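PDB 4O5H: phenylacetaldehyde dehydrogenase, which probably oxidises phenylacetaldehyde to phenylacetate with NAD+ as a member of the aldehyde dehydrogenase family. Local coordinates for residues Glu150-Asp155 and Ala168-Glu173. Residues are numbered along the deposited sequence; the frame is centred on the assembly and turned at random. Where two conformers were deposited one is given.
Sequences EGSVID and AYTRKE
With chi1 at 63°, Thr170 sets OG1 between its own backbone N and carbonyl carbon and turns it toward Ser152, whose N-H it receives at 2.9 Å from N to OG1, nearly straight at 160°. The Ser152 carbonyl answers in the other direction: its O takes the N-H of Thr170 at 2.8 Å, with the donor in the carbonyl plane. Ser152 is thus gripped at both polar backbone atoms by one residue, threonine supplying from its short side chain the acceptor that a regular antiparallel pair would take from the main chain. Beside this clamp Gly151 passes close to the neighbouring strand, its CA 3.3 Å from Thr170 O in a CA-H...O contact; glycine, with no side chain, suits this close approach.

Further along the pairing stays loose: Ile154 N donates to Ala168 O at 3.0 Å, the donor tilted 35° from the carbonyl plane, and a water spans the gap between Ile154 O and Ala168 N. Val153 and Tyr169 form a non-hydrogen-bonded pair, with the valine CG2 loosely against the tyrosine CB. At the other end Lys172, extended beyond CG, lays CD and CE alongside Glu150 O; its NZ bonds that oxygen only weakly and makes its salt bridge with Asp498.

These segments belong to the hairpin of strands 153-154 and 166-181, consistent with the protruding beta arm by which aldehyde dehydrogenases associate; here the second subunit packs against Ser152 and Ile154. Between the two segments apolar contacts are few and loose, so backbone and threonine hydrogen bonds probably do most of the joining.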
# COMPACT_ATOMS: atom_id res chain seq x y z
N GLU A 150 10.96 14.01 7.98
CA GLU A 150 11.45 13.75 9.31
C GLU A 150 11.08 12.36 9.79
O GLU A 150 10.01 11.90 9.55
CB GLU A 150 10.99 14.83 10.28
CG GLU A 150 11.58 16.17 9.88
CD GLU A 150 11.27 17.32 10.81
OE1 GLU A 150 10.49 17.14 11.80
OE2 GLU A 150 11.77 18.46 10.50
N GLY A 151 12.06 11.64 10.38
CA GLY A 151 11.76 10.41 11.13
C GLY A 151 11.41 10.75 12.56
O GLY A 151 11.24 11.92 12.88
N SER A 152 11.26 9.73 13.41
CA SER A 152 10.89 9.88 14.80
C SER A 152 11.94 9.34 15.75
O SER A 152 12.57 8.34 15.46
CB SER A 152 9.62 9.10 15.09
OG SER A 152 8.56 9.51 14.25
N VAL A 153 12.10 9.98 16.89
CA VAL A 153 12.86 9.48 17.98
C VAL A 153 11.88 8.96 19.03
O VAL A 153 11.02 9.69 19.52
CB VAL A 153 13.73 10.57 18.60
CG1 VAL A 153 14.53 10.00 19.77
CG2 VAL A 153 14.71 11.12 17.57
N ILE A 154 12.10 7.70 19.42
CA ILE A 154 11.17 6.93 20.22
C ILE A 154 11.77 6.74 21.59
O ILE A 154 12.93 6.36 21.72
CB ILE A 154 11.02 5.53 19.54
CG1 ILE A 154 10.29 5.64 18.21
CG2 ILE A 154 10.41 4.46 20.42
CD1 ILE A 154 9.10 6.54 18.19
N ASP A 155 10.98 6.92 22.64
CA ASP A 155 11.43 6.60 23.98
C ASP A 155 10.86 5.20 24.30
O ASP A 155 9.70 5.07 24.71
CB ASP A 155 10.99 7.67 24.97
CG ASP A 155 11.55 7.46 26.37
OD1 ASP A 155 12.21 6.44 26.65
OD2 ASP A 155 11.26 8.32 27.22
N ALA A 168 16.52 4.63 20.15
CA ALA A 168 15.68 4.12 19.05
C ALA A 168 15.01 5.23 18.25
O ALA A 168 14.61 6.24 18.82
CB ALA A 168 14.61 3.19 19.62
N TYR A 169 15.02 5.08 16.93
CA TYR A 169 14.53 6.08 16.00
C TYR A 169 14.18 5.46 14.67
O TYR A 169 14.43 4.31 14.46
CB TYR A 169 15.55 7.20 15.81
CG TYR A 169 16.86 6.82 15.15
CD1 TYR A 169 17.93 6.31 15.89
CD2 TYR A 169 17.05 7.00 13.79
CE1 TYR A 169 19.13 5.96 15.27
CE2 TYR A 169 18.27 6.66 13.16
CZ TYR A 169 19.30 6.14 13.92
OH TYR A 169 20.48 5.80 13.34
N THR A 170 13.46 6.21 13.84
CA THR A 170 13.13 5.83 12.49
C THR A 170 13.79 6.80 11.50
O THR A 170 13.98 8.01 11.79
CB THR A 170 11.61 5.75 12.22
OG1 THR A 170 11.04 7.04 12.38
CG2 THR A 170 10.95 4.77 13.18
N ARG A 171 14.19 6.25 10.37
CA ARG A 171 14.71 6.98 9.21
C ARG A 171 13.79 6.80 8.09
O ARG A 171 13.23 5.71 7.90
CB ARG A 171 15.96 6.34 8.67
CG ARG A 171 17.17 6.49 9.49
CD ARG A 171 18.31 5.58 9.02
NE ARG A 171 18.63 5.64 7.60
CZ ARG A 171 19.37 6.55 7.00
NH1 ARG A 171 19.95 7.54 7.67
NH2 ARG A 171 19.55 6.46 5.70
N LYS A 172 13.60 7.84 7.29
CA LYS A 172 12.79 7.70 6.12
C LYS A 172 13.74 7.68 4.94
O LYS A 172 14.50 8.61 4.77
CB LYS A 172 11.72 8.79 6.06
CG LYS A 172 10.66 8.58 7.10
CD LYS A 172 9.49 9.52 6.89
CE LYS A 172 8.44 9.31 7.97
NZ LYS A 172 7.49 10.47 7.91
N GLU A 173 13.80 6.56 4.22
CA GLU A 173 14.71 6.45 3.11
C GLU A 173 13.88 6.51 1.84
O GLU A 173 12.71 6.18 1.87
CB GLU A 173 15.46 5.14 3.21
CG GLU A 173 16.25 5.06 4.53
CD GLU A 173 17.12 3.82 4.64
OE1 GLU A 173 16.84 2.84 3.93
OE2 GLU A 173 18.07 3.85 5.47
O HOH W 1 15.54 6.79 21.77